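Local coordinates for protein translation initiation factor eIF2B subunit epsilon (Schizosaccharomyces pombe, PDB 5B04) that forms part of the eIF2B complex, which catalyses the exchange of GDP for GTP on the gamma subunit of the translation initiation factor eIF2, at residues I396-I401 / I414-R419; A404-G409 / K418-F423. All blocks are in the same frame, centred on the assembly; numbering follows the deposited sequence.

Interaction 1 (I396-I401 / I414-R419)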
ATOM      1  N   ILE I 396     -39.393  44.776  20.987  1.00 70.03           N
ATOM      2  CA  ILE I 396     -39.317  45.465  19.707  1.00 61.90           C
ATOM      3  C   ILE I 396     -39.628  44.478  18.588  1.00 69.81           C
ATOM      4  O   ILE I 396     -38.950  43.463  18.438  1.00 79.67           O
ATOM      5  CB  ILE I 396     -37.937  46.096  19.486  1.00 59.05           C
ATOM      6  CG1 ILE I 396     -37.541  46.928  20.707  1.00 54.16           C
ATOM      7  CG2 ILE I 396     -37.938  46.951  18.232  1.00 51.08           C
ATOM      8  CD1 ILE I 396     -36.240  47.673  20.540  1.00 76.64           C
ATOM      9  N   GLU I 397     -40.655  44.784  17.803  1.00 56.29           N
ATOM     10  CA  GLU I 397     -41.224  43.805  16.887  1.00 70.23           C
ATOM     11  C   GLU I 397     -40.906  44.101  15.421  1.00 77.57           C
ATOM     12  O   GLU I 397     -40.222  45.075  15.110  1.00 74.53           O
ATOM     13  CB  GLU I 397     -42.733  43.726  17.115  1.00 82.05           C
ATOM     14  CG  GLU I 397     -43.091  43.497  18.581  1.00 87.18           C
ATOM     15  CD  GLU I 397     -44.582  43.400  18.827  1.00 99.23           C
ATOM     16  OE1 GLU I 397     -45.365  43.760  17.924  1.00 82.57           O
ATOM     17  OE2 GLU I 397     -44.973  42.963  19.932  1.00 97.87           O
ATOM     18  N   ASP I 398     -41.403  43.250  14.527  1.00 82.86           N
ATOM     19  CA  ASP I 398     -41.010  43.274  13.120  1.00 71.35           C
ATOM     20  C   ASP I 398     -41.369  44.573  12.403  1.00 82.88           C
ATOM     21  O   ASP I 398     -42.495  45.059  12.496  1.00 87.11           O
ATOM     22  CB  ASP I 398     -41.643  42.093  12.378  1.00 89.14           C
ATOM     23  CG  ASP I 398     -41.285  40.755  12.996  1.00 96.62           C
ATOM     24  OD1 ASP I 398     -40.287  40.691  13.745  1.00 88.39           O
ATOM     25  OD2 ASP I 398     -42.000  39.766  12.728  1.00 97.23           O
ATOM     26  N   GLY I 399     -40.395  45.124  11.682  1.00 84.91           N
ATOM     27  CA  GLY I 399     -40.605  46.329  10.901  1.00 78.60           C
ATOM     28  C   GLY I 399     -40.193  47.593  11.630  1.00 74.50           C
ATOM     29  O   GLY I 399     -40.094  48.661  11.025  1.00 61.41           O
ATOM     30  N   ALA I 400     -39.948  47.467  12.931  1.00 63.33           N
ATOM     31  CA  ALA I 400     -39.614  48.614  13.766  1.00 57.33           C
ATOM     32  C   ALA I 400     -38.319  49.286  13.327  1.00 62.56           C
ATOM     33  O   ALA I 400     -37.310  48.625  13.088  1.00 74.43           O
ATOM     34  CB  ALA I 400     -39.516  48.194  15.221  1.00 54.10           C
ATOM     35  N   ILE I 401     -38.360  50.609  13.218  1.00 67.42           N
ATOM     36  CA  ILE I 401     -37.175  51.383  12.877  1.00 64.26           C
ATOM     37  C   ILE I 401     -36.923  52.445  13.938  1.00 63.09           C
ATOM     38  O   ILE I 401     -37.633  53.447  14.014  1.00 75.13           O
ATOM     39  CB  ILE I 401     -37.309  52.053  11.502  1.00 55.51           C
ATOM     40  CG1 ILE I 401     -37.565  51.002  10.423  1.00 53.18           C
ATOM     41  CG2 ILE I 401     -36.059  52.854  11.179  1.00 53.65           C
ATOM     42  CD1 ILE I 401     -37.797  51.588   9.055  1.00 67.22           C
ATOM     43  N   ILE I 414     -42.868  48.354  21.515  1.00 75.78           N
ATOM     44  CA  ILE I 414     -43.022  48.996  20.223  1.00 77.48           C
ATOM     45  C   ILE I 414     -43.600  48.040  19.214  1.00 64.51           C
ATOM     46  O   ILE I 414     -43.013  47.043  18.892  1.00 70.40           O
ATOM     47  CB  ILE I 414     -41.681  49.463  19.681  1.00 65.16           C
ATOM     48  CG1 ILE I 414     -41.093  50.508  20.592  1.00 69.08           C
ATOM     49  CG2 ILE I 414     -41.838  50.095  18.323  1.00 58.60           C
ATOM     50  CD1 ILE I 414     -39.865  50.028  21.304  1.00 70.98           C
ATOM     51  N   GLU I 415     -44.734  48.410  18.669  1.00 78.90           N
ATOM     52  CA  GLU I 415     -45.491  47.561  17.793  1.00 85.32           C
ATOM     53  C   GLU I 415     -44.813  47.487  16.467  1.00 79.42           C
ATOM     54  O   GLU I 415     -43.883  48.202  16.226  1.00 69.29           O
ATOM     55  CB  GLU I 415     -46.891  48.108  17.613  1.00 92.65           C
ATOM     56  CG  GLU I 415     -47.608  48.442  18.900  1.00 96.40           C
ATOM     57  CD  GLU I 415     -49.044  48.821  18.657  1.00104.36           C
ATOM     58  OE1 GLU I 415     -49.286  49.831  17.975  1.00101.07           O
ATOM     59  OE2 GLU I 415     -49.930  48.098  19.136  1.00 97.69           O
ATOM     60  N   LYS I 416     -45.255  46.575  15.624  1.00 81.98           N
ATOM     61  CA  LYS I 416     -44.617  46.371  14.349  1.00 83.16           C
ATOM     62  C   LYS I 416     -44.663  47.608  13.498  1.00 77.72           C
ATOM     63  O   LYS I 416     -45.662  48.267  13.414  1.00 67.55           O
ATOM     64  CB  LYS I 416     -45.343  45.270  13.594  1.00 70.83           C
ATOM     65  CG  LYS I 416     -45.288  43.914  14.264  1.00 97.50           C
ATOM     66  CD  LYS I 416     -46.125  42.889  13.520  1.00 99.19           C
ATOM     67  CE  LYS I 416     -45.639  41.465  13.759  1.00102.82           C
ATOM     68  NZ  LYS I 416     -44.976  41.243  15.075  1.00 88.13           N
ATOM     69  N   ASN I 417     -43.554  47.912  12.860  1.00 71.44           N
ATOM     70  CA  ASN I 417     -43.492  48.883  11.805  1.00 69.42           C
ATOM     71  C   ASN I 417     -43.480  50.295  12.284  1.00 81.98           C
ATOM     72  O   ASN I 417     -43.437  51.206  11.483  1.00 79.02           O
ATOM     73  CB  ASN I 417     -44.661  48.728  10.873  1.00 62.99           C
ATOM     74  CG  ASN I 417     -44.875  47.317  10.459  1.00 66.03           C
ATOM     75  OD1 ASN I 417     -44.303  46.855   9.492  1.00 82.72           O
ATOM     76  ND2 ASN I 417     -45.718  46.624  11.183  1.00 81.56           N
ATOM     77  N   LYS I 418     -43.514  50.492  13.587  1.00 79.37           N
ATOM     78  CA  LYS I 418     -43.525  51.839  14.104  1.00 85.94           C
ATOM     79  C   LYS I 418     -42.184  52.412  13.784  1.00 88.42           C
ATOM     80  O   LYS I 418     -41.191  51.743  13.912  1.00 76.80           O
ATOM     81  CB  LYS I 418     -43.756  51.850  15.599  1.00 82.43           C
ATOM     82  CG  LYS I 418     -44.973  52.645  16.021  1.00 85.38           C
ATOM     83  CD  LYS I 418     -46.150  52.366  15.113  1.00 98.21           C
ATOM     84  CE  LYS I 418     -47.440  52.870  15.727  1.00104.26           C
ATOM     85  NZ  LYS I 418     -48.422  51.774  15.950  1.00 92.69           N
ATOM     86  N   ARG I 419     -42.147  53.664  13.379  1.00 84.56           N
ATOM     87  CA  ARG I 419     -40.894  54.303  13.089  1.00 74.79           C
ATOM     88  C   ARG I 419     -40.720  55.324  14.148  1.00 72.32           C
ATOM     89  O   ARG I 419     -41.568  56.160  14.312  1.00 77.74           O
ATOM     90  CB  ARG I 419     -40.990  55.022  11.769  1.00 76.89           C
ATOM     91  CG  ARG I 419     -40.250  54.369  10.632  1.00 66.55           C
ATOM     92  CD  ARG I 419     -41.207  53.756   9.639  1.00 80.97           C
ATOM     93  NE  ARG I 419     -40.777  53.997   8.275  1.00 89.78           N
ATOM     94  CZ  ARG I 419     -41.093  53.217   7.256  1.00102.23           C
ATOM     95  NH1 ARG I 419     -41.838  52.144   7.449  1.00 90.38           N
ATOM     96  NH2 ARG I 419     -40.665  53.512   6.046  1.00 90.55           N
TER

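Interaction 2 (A404-G409 / K418-F423)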
ATOM      1  N   ALA I 404     -31.516  57.082  15.281  1.00 62.58           N
ATOM      2  CA  ALA I 404     -30.404  57.336  16.193  1.00 52.48           C
ATOM      3  C   ALA I 404     -30.805  58.208  17.376  1.00 65.78           C
ATOM      4  O   ALA I 404     -31.626  59.114  17.243  1.00 76.41           O
ATOM      5  CB  ALA I 404     -29.249  57.977  15.440  1.00 50.76           C
ATOM      6  N   GLY I 405     -30.224  57.917  18.536  1.00 64.25           N
ATOM      7  CA  GLY I 405     -30.427  58.727  19.722  1.00 59.99           C
ATOM      8  C   GLY I 405     -31.639  58.352  20.552  1.00 67.98           C
ATOM      9  O   GLY I 405     -31.683  58.638  21.749  1.00 74.83           O
ATOM     10  N   VAL I 406     -32.622  57.717  19.921  1.00 51.15           N
ATOM     11  CA  VAL I 406     -33.873  57.366  20.589  1.00 58.27           C
ATOM     12  C   VAL I 406     -33.648  56.476  21.808  1.00 51.49           C
ATOM     13  O   VAL I 406     -32.932  55.477  21.740  1.00 72.93           O
ATOM     14  CB  VAL I 406     -34.842  56.652  19.623  1.00 59.18           C
ATOM     15  CG1 VAL I 406     -36.078  56.161  20.364  1.00 63.39           C
ATOM     16  CG2 VAL I 406     -35.232  57.575  18.485  1.00 67.30           C
ATOM     17  N   VAL I 407     -34.258  56.854  22.928  1.00 61.51           N
ATOM     18  CA  VAL I 407     -34.169  56.071  24.154  1.00 69.05           C
ATOM     19  C   VAL I 407     -35.524  55.481  24.530  1.00 62.75           C
ATOM     20  O   VAL I 407     -36.484  56.208  24.767  1.00 69.87           O
ATOM     21  CB  VAL I 407     -33.643  56.918  25.327  1.00 48.57           C
ATOM     22  CG1 VAL I 407     -33.771  56.152  26.634  1.00 54.77           C
ATOM     23  CG2 VAL I 407     -32.201  57.330  25.080  1.00 66.64           C
ATOM     24  N   ILE I 408     -35.593  54.155  24.579  1.00 73.21           N
ATOM     25  CA  ILE I 408     -36.817  53.463  24.964  1.00 73.60           C
ATOM     26  C   ILE I 408     -36.794  53.132  26.452  1.00 77.29           C
ATOM     27  O   ILE I 408     -35.835  52.544  26.951  1.00 77.66           O
ATOM     28  CB  ILE I 408     -37.014  52.168  24.156  1.00 61.91           C
ATOM     29  CG1 ILE I 408     -37.076  52.476  22.657  1.00 56.84           C
ATOM     30  CG2 ILE I 408     -38.276  51.446  24.605  1.00 70.43           C
ATOM     31  CD1 ILE I 408     -38.270  53.303  22.247  1.00 49.01           C
ATOM     32  N   GLY I 409     -37.854  53.515  27.157  1.00 75.01           N
ATOM     33  CA  GLY I 409     -37.930  53.291  28.587  1.00 79.91           C
ATOM     34  C   GLY I 409     -38.284  51.865  28.952  1.00 70.77           C
ATOM     35  O   GLY I 409     -38.710  51.086  28.101  1.00 72.00           O
ATOM     36  N   LYS I 418     -43.514  50.492  13.587  1.00 79.37           N
ATOM     37  CA  LYS I 418     -43.525  51.839  14.104  1.00 85.94           C
ATOM     38  C   LYS I 418     -42.184  52.412  13.784  1.00 88.42           C
ATOM     39  O   LYS I 418     -41.191  51.743  13.912  1.00 76.80           O
ATOM     40  CB  LYS I 418     -43.756  51.850  15.599  1.00 82.43           C
ATOM     41  CG  LYS I 418     -44.973  52.645  16.021  1.00 85.38           C
ATOM     42  CD  LYS I 418     -46.150  52.366  15.113  1.00 98.21           C
ATOM     43  CE  LYS I 418     -47.440  52.870  15.727  1.00104.26           C
ATOM     44  NZ  LYS I 418     -48.422  51.774  15.950  1.00 92.69           N
ATOM     45  N   ARG I 419     -42.147  53.664  13.379  1.00 84.56           N
ATOM     46  CA  ARG I 419     -40.894  54.303  13.089  1.00 74.79           C
ATOM     47  C   ARG I 419     -40.720  55.324  14.148  1.00 72.32           C
ATOM     48  O   ARG I 419     -41.568  56.160  14.312  1.00 77.74           O
ATOM     49  CB  ARG I 419     -40.990  55.022  11.769  1.00 76.89           C
ATOM     50  CG  ARG I 419     -40.250  54.369  10.632  1.00 66.55           C
ATOM     51  CD  ARG I 419     -41.207  53.756   9.639  1.00 80.97           C
ATOM     52  NE  ARG I 419     -40.777  53.997   8.275  1.00 89.78           N
ATOM     53  CZ  ARG I 419     -41.093  53.217   7.256  1.00102.23           C
ATOM     54  NH1 ARG I 419     -41.838  52.144   7.449  1.00 90.38           N
ATOM     55  NH2 ARG I 419     -40.665  53.512   6.046  1.00 90.55           N
ATOM     56  N   LEU I 420     -39.607  55.292  14.847  1.00 73.64           N
ATOM     57  CA  LEU I 420     -39.375  56.248  15.892  1.00 63.86           C
ATOM     58  C   LEU I 420     -38.193  57.039  15.484  1.00 77.70           C
ATOM     59  O   LEU I 420     -37.332  56.556  14.791  1.00 78.66           O
ATOM     60  CB  LEU I 420     -39.064  55.564  17.199  1.00 69.99           C
ATOM     61  CG  LEU I 420     -40.018  54.492  17.661  1.00 66.63           C
ATOM     62  CD1 LEU I 420     -39.841  54.289  19.140  1.00 48.91           C
ATOM     63  CD2 LEU I 420     -41.427  54.909  17.357  1.00 69.72           C
ATOM     64  N   THR I 421     -38.186  58.287  15.897  1.00 91.59           N
ATOM     65  CA  THR I 421     -37.115  59.239  15.605  1.00 95.50           C
ATOM     66  C   THR I 421     -36.770  60.137  16.795  1.00 88.60           C
ATOM     67  O   THR I 421     -37.285  59.972  17.888  1.00 85.64           O
ATOM     68  CB  THR I 421     -37.473  60.133  14.397  1.00 91.71           C
ATOM     69  OG1 THR I 421     -36.436  61.099  14.187  1.00 97.27           O
ATOM     70  CG2 THR I 421     -38.779  60.857  14.634  1.00 78.25           C
ATOM     71  N   THR I 422     -35.854  61.070  16.587  1.00 92.68           N
ATOM     72  CA  THR I 422     -35.526  62.040  17.621  1.00 90.08           C
ATOM     73  C   THR I 422     -35.633  63.431  17.023  1.00107.02           C
ATOM     74  O   THR I 422     -35.110  64.400  17.573  1.00112.07           O
ATOM     75  CB  THR I 422     -34.113  61.822  18.192  1.00 85.34           C
ATOM     76  OG1 THR I 422     -33.853  62.788  19.218  1.00111.81           O
ATOM     77  CG2 THR I 422     -33.072  61.963  17.093  1.00101.59           C
ATOM     78  N   PHE I 423     -36.326  63.521  15.893  1.00110.59           N
ATOM     79  CA  PHE I 423     -36.310  64.733  15.087  1.00106.27           C
ATOM     80  C   PHE I 423     -37.654  65.443  14.963  1.00135.66           C
ATOM     81  O   PHE I 423     -38.560  65.253  15.774  1.00135.66           O
ATOM     82  CB  PHE I 423     -35.777  64.414  13.691  1.00101.17           C
ATOM     83  CG  PHE I 423     -34.370  64.875  13.466  1.00107.14           C
ATOM     84  CD1 PHE I 423     -33.335  64.390  14.248  1.00113.17           C
ATOM     85  CD2 PHE I 423     -34.081  65.797  12.475  1.00 98.23           C
ATOM     86  CE1 PHE I 423     -32.038  64.816  14.045  1.00106.77           C
ATOM     87  CE2 PHE I 423     -32.786  66.227  12.267  1.00104.28           C
ATOM     88  CZ  PHE I 423     -31.763  65.736  13.053  1.00108.05           C
TER

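Interaction 1 (I396-I401 / I414-R419)
The guanidinium of R419 has the delta-methyl of I401 over one face, with CD1 3.9 Å above the plane and offset toward the rim. The two side chains run side by side in the same direction from paired parallel strands, and lower down I401 CB packs 3.8 Å from R419 CG. R419 bends at chi2 (109°) and chi3 (139°), which keeps its aliphatic stem and planar head alongside the isoleucine; L277 of helix 277-288 touches both. With an alanine here the guanidinium and its stem are gone, and the I401 methyl is likely to lose the flat group it lies against.

At the opposite end of the segments, I396 and I414 also lie side by side, CG1 of I396 being 3.9 Å from CD1 of I414. Between these two pairs, both segments make type II turns, E397 to A400 and E415 to K418, one stacked on the other. I401 N bonds to K418 O at 3.1 Å, whereas the bond from E397 N to I414 O is weak. E397 and K416 cross at about a right angle, and their salt bridge is long, OE1 to NZ 3.8 Å. K418 NZ reaches E415 OE1 on its anti lone pair, at 2.9 Å. G399 holds the third place of its turn with positive phi (95°), where a CB would press on the carbonyl O of D398. Parallel bridges I396-I414 and I401-R419 flanking superposed turns are the signature of successive coils in a left-handed parallel beta-helix, the LbH domain of this subunit.

Interaction 2 (A404-G409 / K418-F423)
I408 and L420 meet at about a right angle, methyl to methyl, with CD1 of I408 3.6 Å from CD1 of L420. The approach is a crossing of side chains and not a strand pairing: the touching parts of the two backbones diverge by 113°, and no hydrogen bond joins the segments. I408 does not start out directed at its partner. Its CG1 is anti to the carbonyl carbon (chi1 -59°), and a second turn at chi2 (-65°) brings the terminal methyl nearer to L420, whose own CB already points toward the other segment.

V406 also points its CB toward 418-423, and its two methyls divide the work. CG1, anti to the backbone N, faces L420 CD1 at a looser 4.4 Å, while CG2 lies against the backbone of T421, 3.2 Å from T421 O. T422 comes from the other side of the contact: its CB points toward 404-409, and its CG2 is the part directed at the carbonyl oxygen of A404, 3.2 Å away. V406 and T422 are also the pair whose CA atoms approach most closely across the segments, at 5.8 Å. T421 turns its CB away, and its OG1 accepts from F423 N at 3.0 Å, an ST turn that bends the chain just after strand 419-420.

Outside the two segments, I408 also touches I390 of strand 389-390 and S435, while T421 touches S427. The touching residues are largely buried, and across the segments methyl groups meet other methyls or backbone atoms. The two segments are therefore held together here by apolar burial, while backbone bonds of V406, I408 and L420 go to neighbouring strands instead.

Overall arrangement
Interactions 1 and 2 have centres 11 Å apart and share K418 and R419, since both end on the same part of the chain. In sequence, 396-401 comes first, then 404-409, and 414-419 and 418-423 follow with an overlap. Interaction 1 joins successive coils of the beta-helix, with strands 401-402 and 419-420 neighbouring in one sheet; interaction 2 links strand 419-420 to strand 407-408, each outermost in its sheet within this chain. They touch where I401 O lies 2.8 Å from L420 N, a probable hydrogen bond, and where I414 CD1 packs 3.8 Å from I408 CD1. Together they hold the C-terminal end of the beta-helix, where 419-420 is the last strand, on the coil that begins at 401-402.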